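Local coordinates for protein flavoredoxin (PDB 3BNK) that binds flavin mononucleotide (FMN) and probably works in electron transfer, as a flavoredoxin of the flavin reductase-like family, at residues L47-K53 with F127-F133; F71-V77 with M157-L161; K79-C83 with G95-V99; F100-L104 with I138-S142. All coordinates share one frame; numbering follows the deposited sequence.

Contacts 1, 2 and 4 all reach the large antiparallel sheet, whereas contact 3 packs helix 77-83 against the loop before strand 99-100. Contacts 1 and 4 share strand 130-142, with centres about 22 Å apart. Contacts 1 and 2 lie on opposite sides of the chain's centre, about 23 Å between their own centres. Along the chain, the segments of contact 1 alternate with those of contacts 2 and 4, and contact 3 closes before contact 4 opens. Contacts 2 and 3 touch, through P72 on T80 and M76 on F97. Contacts 1 and 3 both reach FMN, and all four border the second subunit, so cofactor site, sheet and dimer interface are closely interlinked.

Contact 1. Residues L47-K53 with F127-F133; sequences LGVGVNK and FPTNYFF. With FMN (flavin mononucleotide), chain D.
The backbones of 47-52 and 130-133, parts of strands 46-52 and 130-142, run antiparallel, 158° between their directions and 4.5 Å between their axes at closest approach, with V49-F133 and V51-Y131 as hydrogen-bonded pairs and G50-F132 and N52-N130 as non-hydrogen-bonded ones. V51 N reaches Y131 O at 2.8 Å. On one face of the sheet F132 has CG anti to its own nitrogen (chi1 -159°), which swings the ring back over the glycine-bearing strand: a ring face covers V49 N, and CZ lies 3.3 Å from G48 C. F132 of the second subunit meets this ring nearly parallel. V49, V51, Y131 and F133 point to the other face, where V51 CG2 touches the edge of the F133 ring.

This pairing belongs to the FMN-binding split barrel of flavin reductase-like proteins, and strand 46-52 holds the flavin by its backbone. FMN N3 donates to G50 O at 2.7 Å, while N52 N donates to FMN O2 at 2.7 Å and 175°, so one accepted and one donated bond together hold the pyrimidine edge of the isoalloxazine.

Beyond the strand end, the extended K53 crosses Y131 at about a right angle. Its CE sits over the ring face, 4.2 Å from the centroid, in a CH-pi contact, and NZ continues to F127 O at 2.8 Å, with a weak bond to P128 O and a salt bridge to E126. The amides of N52 and N130 are steeply turned against each other; a water accepts from N130 ND2 at 3.2 Å and, weakly, from N52 ND2, while N52 OD1 accepts from S54 N.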
# COMPACT_ATOMS: atom_id res chain seq x y z
N LEU B 47 9.82 4.41 -2.38
CA LEU B 47 8.44 4.31 -1.89
C LEU B 47 7.75 5.65 -2.16
O LEU B 47 8.38 6.62 -2.56
CB LEU B 47 8.39 4.09 -0.37
CG LEU B 47 9.14 3.12 0.54
CD1 LEU B 47 9.21 3.66 1.94
CD2 LEU B 47 8.47 1.73 0.57
N GLY B 48 6.45 5.69 -1.90
CA GLY B 48 5.70 6.93 -1.98
C GLY B 48 4.78 7.05 -0.78
O GLY B 48 4.32 6.05 -0.23
N VAL B 49 4.49 8.29 -0.41
CA VAL B 49 3.71 8.57 0.79
C VAL B 49 2.66 9.65 0.47
O VAL B 49 3.00 10.72 -0.04
CB VAL B 49 4.67 8.97 1.94
CG1 VAL B 49 3.97 9.80 2.98
CG2 VAL B 49 5.29 7.70 2.59
N GLY B 50 1.39 9.32 0.74
CA GLY B 50 0.24 10.19 0.49
C GLY B 50 -0.18 11.02 1.69
O GLY B 50 -0.53 10.49 2.75
N VAL B 51 -0.13 12.34 1.52
CA VAL B 51 -0.27 13.26 2.64
C VAL B 51 -1.18 14.43 2.29
O VAL B 51 -0.89 15.21 1.39
CB VAL B 51 1.11 13.79 3.17
CG1 VAL B 51 0.91 14.58 4.46
CG2 VAL B 51 2.12 12.65 3.43
N ASN B 52 -2.29 14.53 3.02
CA ASN B 52 -3.23 15.63 2.81
C ASN B 52 -2.58 17.00 2.94
O ASN B 52 -1.77 17.25 3.83
CB ASN B 52 -4.45 15.51 3.73
CG ASN B 52 -5.65 16.27 3.19
OD1 ASN B 52 -5.73 17.48 3.32
ND2 ASN B 52 -6.58 15.55 2.56
N LYS B 53 -2.92 17.88 2.00
CA LYS B 53 -2.42 19.25 1.98
C LYS B 53 -2.78 20.02 3.25
O LYS B 53 -2.17 21.05 3.53
CB LYS B 53 -2.92 19.98 0.73
CG LYS B 53 -2.35 19.45 -0.58
CD LYS B 53 -2.93 20.19 -1.77
CE LYS B 53 -1.99 20.10 -2.94
NZ LYS B 53 -2.61 20.59 -4.19
N PHE B 127 -1.40 16.58 -6.20
CA PHE B 127 -2.74 16.28 -6.65
C PHE B 127 -3.67 17.24 -5.91
O PHE B 127 -3.19 17.96 -5.02
CB PHE B 127 -3.08 14.79 -6.44
CG PHE B 127 -2.08 13.87 -7.10
CD1 PHE B 127 -1.10 13.22 -6.35
CD2 PHE B 127 -2.09 13.70 -8.49
CE1 PHE B 127 -0.17 12.39 -6.97
CE2 PHE B 127 -1.15 12.87 -9.11
CZ PHE B 127 -0.20 12.22 -8.36
N PRO B 128 -4.96 17.30 -6.28
CA PRO B 128 -5.85 18.34 -5.74
C PRO B 128 -5.85 18.54 -4.21
O PRO B 128 -5.79 19.69 -3.76
CB PRO B 128 -7.24 17.91 -6.21
CG PRO B 128 -6.98 17.14 -7.48
CD PRO B 128 -5.66 16.44 -7.26
N THR B 129 -5.91 17.44 -3.45
CA THR B 129 -6.04 17.51 -1.98
C THR B 129 -4.82 16.95 -1.20
O THR B 129 -4.76 17.09 0.03
CB THR B 129 -7.35 16.82 -1.49
OG1 THR B 129 -7.34 15.43 -1.81
CG2 THR B 129 -8.61 17.48 -2.11
N ASN B 130 -3.86 16.35 -1.91
CA ASN B 130 -2.75 15.63 -1.29
C ASN B 130 -1.44 15.83 -2.05
O ASN B 130 -1.43 16.05 -3.26
CB ASN B 130 -3.02 14.11 -1.27
CG ASN B 130 -4.29 13.75 -0.52
OD1 ASN B 130 -5.40 14.00 -1.00
ND2 ASN B 130 -4.13 13.13 0.65
N TYR B 131 -0.33 15.74 -1.32
CA TYR B 131 0.94 15.44 -1.96
C TYR B 131 1.21 13.94 -1.90
O TYR B 131 0.74 13.25 -0.99
CB TYR B 131 2.11 16.20 -1.33
CG TYR B 131 1.95 17.69 -1.40
CD1 TYR B 131 1.44 18.40 -0.31
CD2 TYR B 131 2.27 18.39 -2.57
CE1 TYR B 131 1.28 19.78 -0.38
CE2 TYR B 131 2.10 19.77 -2.64
CZ TYR B 131 1.60 20.45 -1.54
OH TYR B 131 1.42 21.81 -1.59
N PHE B 132 1.94 13.45 -2.90
CA PHE B 132 2.55 12.14 -2.86
C PHE B 132 4.06 12.35 -3.04
O PHE B 132 4.55 12.66 -4.13
CB PHE B 132 1.94 11.21 -3.92
CG PHE B 132 2.14 9.73 -3.64
CD1 PHE B 132 1.39 9.08 -2.65
CD2 PHE B 132 3.02 8.97 -4.42
CE1 PHE B 132 1.55 7.71 -2.41
CE2 PHE B 132 3.19 7.58 -4.18
CZ PHE B 132 2.45 6.96 -3.18
N PHE B 133 4.77 12.22 -1.91
CA PHE B 133 6.22 12.37 -1.85
C PHE B 133 6.90 11.05 -2.19
O PHE B 133 6.80 10.08 -1.42
CB PHE B 133 6.66 12.79 -0.43
CG PHE B 133 6.20 14.16 -0.00
CD1 PHE B 133 5.21 14.30 0.97
CD2 PHE B 133 6.79 15.31 -0.53
CE1 PHE B 133 4.79 15.57 1.39
CE2 PHE B 133 6.39 16.58 -0.12
CZ PHE B 133 5.38 16.71 0.84
N1 FMN D . -3.42 11.39 6.64
C2 FMN D . -2.85 11.46 5.38
O2 FMN D . -2.74 12.56 4.84
N3 FMN D . -2.40 10.32 4.75
C4 FMN D . -2.53 9.10 5.39
O4 FMN D . -2.14 8.08 4.82
C4A FMN D . -3.11 9.02 6.66
N5 FMN D . -3.26 7.80 7.31
C5A FMN D . -3.81 7.73 8.57
C6 FMN D . -3.92 6.48 9.20
C7 FMN D . -4.49 6.39 10.48
C7M FMN D . -4.48 5.06 11.17
C8 FMN D . -4.95 7.55 11.13
C8M FMN D . -5.34 7.52 12.59
C9 FMN D . -4.82 8.79 10.49
C9A FMN D . -4.25 8.90 9.22
N10 FMN D . -4.12 10.13 8.58
C10 FMN D . -3.56 10.19 7.30
C1' FMN D . -4.48 11.41 9.28
C2' FMN D . -3.27 12.17 9.82
O2' FMN D . -2.36 11.27 10.43
C3' FMN D . -3.69 13.18 10.89
O3' FMN D . -4.56 14.17 10.39
C4' FMN D . -2.47 13.79 11.58
O4' FMN D . -2.91 14.48 12.72
C5' FMN D . -1.65 14.73 10.72
O5' FMN D . -0.57 15.12 11.55
P FMN D . 0.27 16.48 11.32
O1P FMN D . -0.70 17.62 11.17
O2P FMN D . 1.04 16.33 10.05
O3P FMN D . 1.23 16.74 12.45
O HOH W 1 -6.13 12.27 2.96

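Contact 2. Residues F71-V77 with M157-L161; sequences FPYSGMV and MDPLL
L160 packs against S74 and V77, joining strand 160-163 to the loop before helix 77-83 and to the helix's first turn. From CB the side chain leaves with CG anti to its carbonyl carbon (chi1 -67°), a turn that carries the branch toward that loop. CG comes to 3.8 Å from S74 CA. Of the two methyls, CD2 reaches S74 CB at 3.8 Å and also meets V77 CG1; CD1 lies near Y73 O and crowds the same V77 methyl, whose exact place in the model is doubtful.

Beside this apolar patch polar links join the segments, through backbone and side chains. S74 N makes a weak bond to D158 O, while S74 OG and D158 OD1 approach so closely that the details of their bond are doubtful. D158 takes a positive phi, 46°, as the chain leaves helix 154-157, and its extended side chain reaches back to the serine. Y73 CB rests 3.3 Å from M157 O. A water bridges the segments, donating to P72 O at 2.8 Å and accepting from L160 N at 2.8 Å. At the far end M157, bent at its last torsion, brings CE to 4.2 Å from F71 CB.

Both segments belong to the flavin reductase-like domain. The contact is plain packing between the turn from strand 66-71 to helix 77-83 and the passage from helix 154-157 into strand 160-163, with T171 and V172 of strand 168-178 alongside and Y14 of the second subunit against M157 and P159.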
# COMPACT_ATOMS: atom_id res chain seq x y z
N PHE B 71 7.39 1.51 11.46
CA PHE B 71 6.38 0.46 11.65
C PHE B 71 6.17 0.15 13.12
O PHE B 71 6.99 -0.50 13.73
CB PHE B 71 6.77 -0.84 10.91
CG PHE B 71 6.64 -0.74 9.42
CD1 PHE B 71 7.65 -0.13 8.66
CD2 PHE B 71 5.52 -1.24 8.77
CE1 PHE B 71 7.55 -0.03 7.28
CE2 PHE B 71 5.39 -1.15 7.39
CZ PHE B 71 6.41 -0.53 6.63
N PRO B 72 5.04 0.62 13.71
CA PRO B 72 4.78 0.22 15.09
C PRO B 72 4.32 -1.24 15.20
O PRO B 72 3.79 -1.80 14.23
CB PRO B 72 3.67 1.19 15.51
CG PRO B 72 2.91 1.45 14.22
CD PRO B 72 3.98 1.50 13.16
N TYR B 73 4.53 -1.86 16.35
CA TYR B 73 3.89 -3.14 16.65
C TYR B 73 2.50 -2.90 17.26
O TYR B 73 2.16 -1.78 17.63
CB TYR B 73 4.78 -4.04 17.54
CG TYR B 73 5.25 -3.37 18.81
CD1 TYR B 73 4.52 -3.49 19.99
CD2 TYR B 73 6.42 -2.63 18.83
CE1 TYR B 73 4.93 -2.88 21.16
CE2 TYR B 73 6.86 -2.01 20.01
CZ TYR B 73 6.11 -2.14 21.16
OH TYR B 73 6.54 -1.53 22.32
N SER B 74 1.68 -3.95 17.35
CA SER B 74 0.27 -3.80 17.75
C SER B 74 0.04 -3.15 19.12
O SER B 74 -0.89 -2.36 19.29
CB SER B 74 -0.50 -5.13 17.63
OG SER B 74 -0.08 -6.06 18.62
N GLY B 75 0.89 -3.46 20.10
CA GLY B 75 0.79 -2.84 21.43
C GLY B 75 1.01 -1.33 21.47
O GLY B 75 0.76 -0.70 22.48
N MET B 76 1.48 -0.75 20.36
CA MET B 76 1.60 0.71 20.25
C MET B 76 0.37 1.38 19.61
O MET B 76 0.43 2.56 19.26
CB MET B 76 2.84 1.09 19.44
CG MET B 76 4.18 0.70 20.04
SD MET B 76 5.52 0.89 18.84
CE MET B 76 5.53 2.68 18.65
N VAL B 77 -0.73 0.62 19.47
CA VAL B 77 -1.96 1.13 18.83
C VAL B 77 -2.36 2.54 19.24
O VAL B 77 -2.59 3.38 18.38
CB VAL B 77 -3.22 0.17 18.98
CG1 VAL B 77 -2.96 -1.17 18.35
CG2 VAL B 77 -3.64 -0.04 20.44
N MET B 157 7.45 -8.79 13.85
CA MET B 157 7.10 -7.37 13.80
C MET B 157 5.75 -7.06 14.43
O MET B 157 5.59 -6.02 15.08
CB MET B 157 7.11 -6.87 12.35
CG MET B 157 8.50 -6.93 11.72
SD MET B 157 8.55 -6.42 10.00
CE MET B 157 7.78 -4.80 10.08
N ASP B 158 4.79 -7.97 14.23
CA ASP B 158 3.40 -7.80 14.67
C ASP B 158 2.84 -6.40 14.31
O ASP B 158 2.40 -5.65 15.21
CB ASP B 158 3.24 -8.11 16.17
CG ASP B 158 1.78 -8.12 16.63
OD1 ASP B 158 1.51 -7.57 17.73
OD2 ASP B 158 0.91 -8.65 15.91
N PRO B 159 2.85 -6.05 13.00
CA PRO B 159 2.39 -4.71 12.62
C PRO B 159 0.86 -4.61 12.60
O PRO B 159 0.15 -5.64 12.60
CB PRO B 159 2.92 -4.57 11.19
CG PRO B 159 2.84 -5.93 10.64
CD PRO B 159 3.26 -6.82 11.82
N LEU B 160 0.38 -3.37 12.58
CA LEU B 160 -1.05 -3.10 12.45
C LEU B 160 -1.48 -2.90 10.99
O LEU B 160 -0.65 -2.61 10.13
CB LEU B 160 -1.42 -1.87 13.28
CG LEU B 160 -1.30 -2.07 14.79
CD1 LEU B 160 -1.20 -0.72 15.50
CD2 LEU B 160 -2.48 -2.94 15.29
N LEU B 161 -2.77 -3.11 10.76
CA LEU B 161 -3.45 -2.93 9.47
C LEU B 161 -4.63 -2.00 9.71
O LEU B 161 -5.13 -1.88 10.83
CB LEU B 161 -3.98 -4.26 8.91
CG LEU B 161 -3.02 -5.44 8.84
CD1 LEU B 161 -3.77 -6.72 8.51
CD2 LEU B 161 -1.90 -5.20 7.83
O HOH W 2 5.75 -3.74 13.37
O HOH W 3 2.12 -1.28 12.08

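Contact 3. Residues K79-C83 with G95-V99; sequences KTDYC and GLFEV. With FMN (flavin mononucleotide), chain D.
K79, Y82 and C83 pack against L96 and F97 in a largely apolar contact that holds one side of helix 77-83 to the loop before strand 99-100. In the split-barrel fold of this FMN-binding family the helix lies between that loop and the cofactor, and the contact is local, only 11 residues separating its segments. L96 sits centrally and divides its two methyls: L96 CD1 approaches the edge of the Y82 ring, 3.9 Å from Y82 CD2, and also meets C83 SG, whereas L96 CD2 lies 3.6 Å from K79 CE.

K79 runs fully extended beyond CG, sliding past L96 and F97 in the opposite direction to both. Its methylene chain does the apolar work, with CD 3.5 Å from F97 CE2, and its stretched shape delivers the amine to the loop backbone. There NZ donates to L96 O at 3.1 Å, nearly along the C=O axis (C=O...N 163°), so the lysine both packs and bonds.

The other side of the helix meets FMN. D81 OD1 lies 3.5 Å from the flavin methyl C8M, and C83 O lies 3.5 Å from C4' of the ribityl chain. The D81 carboxylate is held by Y169 and by backbone nitrogens of L180, K181 and G183 of the second subunit, which places the dimer interface right beside the cofactor. L20 of strand 16-25 backs both C83 and F97. Between these two the contact is of the sulfur-aromatic kind: C83 SG stands at the ring edge, near its plane, 3.7 Å from F97 CE1.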
# COMPACT_ATOMS: atom_id res chain seq x y z
N LYS B 79 -0.68 5.22 21.00
CA LYS B 79 0.27 6.28 20.60
C LYS B 79 0.20 6.53 19.09
O LYS B 79 0.20 7.68 18.65
CB LYS B 79 1.70 5.91 20.98
CG LYS B 79 2.11 6.24 22.40
CD LYS B 79 3.62 6.07 22.60
CE LYS B 79 4.04 6.44 24.03
NZ LYS B 79 5.49 6.15 24.27
N THR B 80 0.12 5.44 18.33
CA THR B 80 -0.02 5.49 16.87
C THR B 80 -1.27 6.28 16.46
O THR B 80 -1.18 7.25 15.71
CB THR B 80 -0.04 4.07 16.23
OG1 THR B 80 1.16 3.37 16.57
CG2 THR B 80 -0.15 4.17 14.70
N ASP B 81 -2.43 5.85 16.98
CA ASP B 81 -3.70 6.49 16.66
C ASP B 81 -3.71 7.98 17.06
O ASP B 81 -4.21 8.83 16.32
CB ASP B 81 -4.83 5.74 17.35
CG ASP B 81 -6.17 6.00 16.70
OD1 ASP B 81 -6.29 5.83 15.46
OD2 ASP B 81 -7.10 6.37 17.44
N TYR B 82 -3.14 8.26 18.23
CA TYR B 82 -2.96 9.61 18.75
C TYR B 82 -2.21 10.52 17.77
O TYR B 82 -2.54 11.69 17.63
CB TYR B 82 -2.23 9.57 20.09
CG TYR B 82 -1.93 10.95 20.67
CD1 TYR B 82 -2.98 11.78 21.10
CD2 TYR B 82 -0.62 11.42 20.80
CE1 TYR B 82 -2.73 13.04 21.63
CE2 TYR B 82 -0.35 12.69 21.34
CZ TYR B 82 -1.42 13.49 21.74
OH TYR B 82 -1.20 14.74 22.28
N CYS B 83 -1.21 9.95 17.11
CA CYS B 83 -0.45 10.65 16.07
C CYS B 83 -1.27 10.91 14.82
O CYS B 83 -0.91 11.77 14.02
CB CYS B 83 0.81 9.85 15.72
SG CYS B 83 2.09 10.06 16.94
N GLY B 95 8.04 14.59 21.53
CA GLY B 95 8.36 13.95 22.80
C GLY B 95 7.66 12.65 23.10
O GLY B 95 7.93 12.02 24.12
N LEU B 96 6.75 12.25 22.21
CA LEU B 96 5.95 11.04 22.42
C LEU B 96 6.81 9.77 22.41
O LEU B 96 6.55 8.82 23.16
CB LEU B 96 4.84 10.94 21.37
CG LEU B 96 3.40 10.55 21.77
CD1 LEU B 96 2.82 9.65 20.71
CD2 LEU B 96 3.29 9.86 23.13
N PHE B 97 7.83 9.78 21.56
CA PHE B 97 8.69 8.63 21.31
C PHE B 97 10.16 8.99 21.58
O PHE B 97 10.51 10.17 21.70
CB PHE B 97 8.55 8.16 19.86
CG PHE B 97 7.13 7.84 19.43
CD1 PHE B 97 6.48 8.66 18.50
CD2 PHE B 97 6.47 6.73 19.91
CE1 PHE B 97 5.17 8.37 18.08
CE2 PHE B 97 5.16 6.44 19.50
CZ PHE B 97 4.52 7.25 18.58
N GLU B 98 11.01 7.97 21.69
CA GLU B 98 12.46 8.14 21.64
C GLU B 98 12.85 8.28 20.18
O GLU B 98 12.64 7.37 19.37
CB GLU B 98 13.19 6.95 22.26
CG GLU B 98 13.20 6.88 23.78
CD GLU B 98 14.00 5.68 24.31
OE1 GLU B 98 14.83 5.89 25.24
OE2 GLU B 98 13.83 4.55 23.79
N VAL B 99 13.43 9.43 19.84
CA VAL B 99 13.76 9.73 18.45
C VAL B 99 15.25 9.56 18.15
O VAL B 99 16.11 10.02 18.91
CB VAL B 99 13.25 11.14 18.03
CG1 VAL B 99 13.72 11.51 16.62
CG2 VAL B 99 11.72 11.20 18.13
N1 FMN D . -3.42 11.39 6.64
C2 FMN D . -2.85 11.46 5.38
O2 FMN D . -2.74 12.56 4.84
N3 FMN D . -2.40 10.32 4.75
C4 FMN D . -2.53 9.10 5.39
O4 FMN D . -2.14 8.08 4.82
C4A FMN D . -3.11 9.02 6.66
N5 FMN D . -3.26 7.80 7.31
C5A FMN D . -3.81 7.73 8.57
C6 FMN D . -3.92 6.48 9.20
C7 FMN D . -4.49 6.39 10.48
C7M FMN D . -4.48 5.06 11.17
C8 FMN D . -4.95 7.55 11.13
C8M FMN D . -5.34 7.52 12.59
C9 FMN D . -4.82 8.79 10.49
C9A FMN D . -4.25 8.90 9.22
N10 FMN D . -4.12 10.13 8.58
C10 FMN D . -3.56 10.19 7.30
C1' FMN D . -4.48 11.41 9.28
C2' FMN D . -3.27 12.17 9.82
O2' FMN D . -2.36 11.27 10.43
C3' FMN D . -3.69 13.18 10.89
O3' FMN D . -4.56 14.17 10.39
C4' FMN D . -2.47 13.79 11.58
O4' FMN D . -2.91 14.48 12.72
C5' FMN D . -1.65 14.73 10.72
O5' FMN D . -0.57 15.12 11.55
P FMN D . 0.27 16.48 11.32
O1P FMN D . -0.70 17.62 11.17
O2P FMN D . 1.04 16.33 10.05
O3P FMN D . 1.23 16.74 12.45

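Contact 4. Residues F100-L104 with I138-S142; sequences FYGEL and IAAYS
F100 has its ring carbon CG lodged between the backbone nitrogen and carbonyl carbon (chi1 77°), and Y141 has its own turned beside the backbone nitrogen (chi1 -52°); together these torsions set the two rings as a T-shaped (edge-to-face) stack. The F100 edge points into the Y141 face, centroids 5.5 Å apart and planes at 86°, with F100 CE1 4.1 Å from Y141 CG and displaced toward the rim of the ring.

The phenol end of Y141 reaches the loop backbone, where OH lies 3.5 Å from G102 CA. It is hydrogen-bonded to E118 OE1, and the other oxygen of that carboxylate receives L104 N, so one glutamate side chain pins both the tyrosine and the loop backbone.

Farther along, L104 and I138 meet tip to tip. L104 CG is 3.5 Å from I138 CD1 and equally near CG1, a tight fit. The E103 and I138 side chains pass alongside in opposite directions, E103 OE1 3.6 Å from I138 CD1, while A139 CB touches the carboxylate carbon. E103 OE2 forms a salt bridge with K6 of the second subunit.

I138 and A139 form a classic beta bulge opposite E118. The contact thus places the loop between strands 99-100 and 109-110 over the end of strand 130-142, next to strand 115-126; within the same segment, A140-S142 pair antiparallel with a strand of the second subunit, and the sheet runs on across the interface.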
# COMPACT_ATOMS: atom_id res chain seq x y z
N PHE B 100 15.54 8.89 17.04
CA PHE B 100 16.90 8.80 16.51
C PHE B 100 16.93 9.24 15.04
O PHE B 100 15.95 9.11 14.31
CB PHE B 100 17.50 7.39 16.72
CG PHE B 100 16.99 6.33 15.75
CD1 PHE B 100 17.79 5.91 14.68
CD2 PHE B 100 15.74 5.74 15.92
CE1 PHE B 100 17.34 4.95 13.77
CE2 PHE B 100 15.29 4.77 15.02
CZ PHE B 100 16.10 4.38 13.94
N TYR B 101 18.07 9.79 14.64
CA TYR B 101 18.31 10.20 13.28
C TYR B 101 19.35 9.29 12.65
O TYR B 101 20.02 8.51 13.34
CB TYR B 101 18.75 11.66 13.24
CG TYR B 101 17.64 12.64 13.56
CD1 TYR B 101 17.37 13.02 14.88
CD2 TYR B 101 16.84 13.17 12.55
CE1 TYR B 101 16.34 13.93 15.19
CE2 TYR B 101 15.81 14.09 12.84
CZ TYR B 101 15.56 14.45 14.17
OH TYR B 101 14.55 15.34 14.47
N GLY B 102 19.48 9.39 11.33
CA GLY B 102 20.40 8.55 10.57
C GLY B 102 21.21 9.36 9.58
O GLY B 102 21.47 10.54 9.81
N GLU B 103 21.56 8.72 8.46
CA GLU B 103 22.49 9.28 7.46
C GLU B 103 22.03 10.59 6.83
O GLU B 103 22.85 11.44 6.47
CB GLU B 103 22.79 8.24 6.37
CG GLU B 103 23.53 6.98 6.84
CD GLU B 103 23.62 5.88 5.77
OE1 GLU B 103 23.29 6.12 4.58
OE2 GLU B 103 24.04 4.74 6.11
N LEU B 104 20.72 10.76 6.71
CA LEU B 104 20.14 11.96 6.11
C LEU B 104 20.04 13.10 7.13
O LEU B 104 19.75 14.23 6.75
CB LEU B 104 18.77 11.67 5.49
CG LEU B 104 18.71 10.65 4.35
CD1 LEU B 104 17.29 10.53 3.85
CD2 LEU B 104 19.68 10.97 3.18
N ILE B 138 17.17 5.23 1.54
CA ILE B 138 18.62 5.34 1.55
C ILE B 138 19.21 4.49 2.67
O ILE B 138 20.31 3.95 2.52
CB ILE B 138 19.11 6.81 1.59
CG1 ILE B 138 18.79 7.46 2.92
CG2 ILE B 138 18.57 7.60 0.38
CD1 ILE B 138 19.96 7.43 3.94
N ALA B 139 18.48 4.36 3.77
CA ALA B 139 18.88 3.47 4.85
C ALA B 139 17.65 2.84 5.49
O ALA B 139 16.59 3.48 5.60
CB ALA B 139 19.73 4.19 5.90
N ALA B 140 17.80 1.58 5.89
CA ALA B 140 16.77 0.84 6.60
C ALA B 140 17.35 0.26 7.88
O ALA B 140 18.47 -0.26 7.88
CB ALA B 140 16.19 -0.25 5.72
N TYR B 141 16.57 0.37 8.95
CA TYR B 141 16.97 -0.05 10.29
C TYR B 141 15.95 -1.01 10.89
O TYR B 141 14.74 -0.78 10.84
CB TYR B 141 17.11 1.16 11.22
CG TYR B 141 17.99 2.28 10.69
CD1 TYR B 141 17.48 3.25 9.83
CD2 TYR B 141 19.34 2.37 11.07
CE1 TYR B 141 18.28 4.28 9.33
CE2 TYR B 141 20.15 3.41 10.59
CZ TYR B 141 19.61 4.35 9.71
OH TYR B 141 20.41 5.36 9.24
N SER B 142 16.45 -2.09 11.48
CA SER B 142 15.64 -2.89 12.38
C SER B 142 16.49 -3.35 13.57
O SER B 142 17.46 -2.70 13.94
CB SER B 142 15.02 -4.09 11.64
OG SER B 142 14.05 -4.72 12.45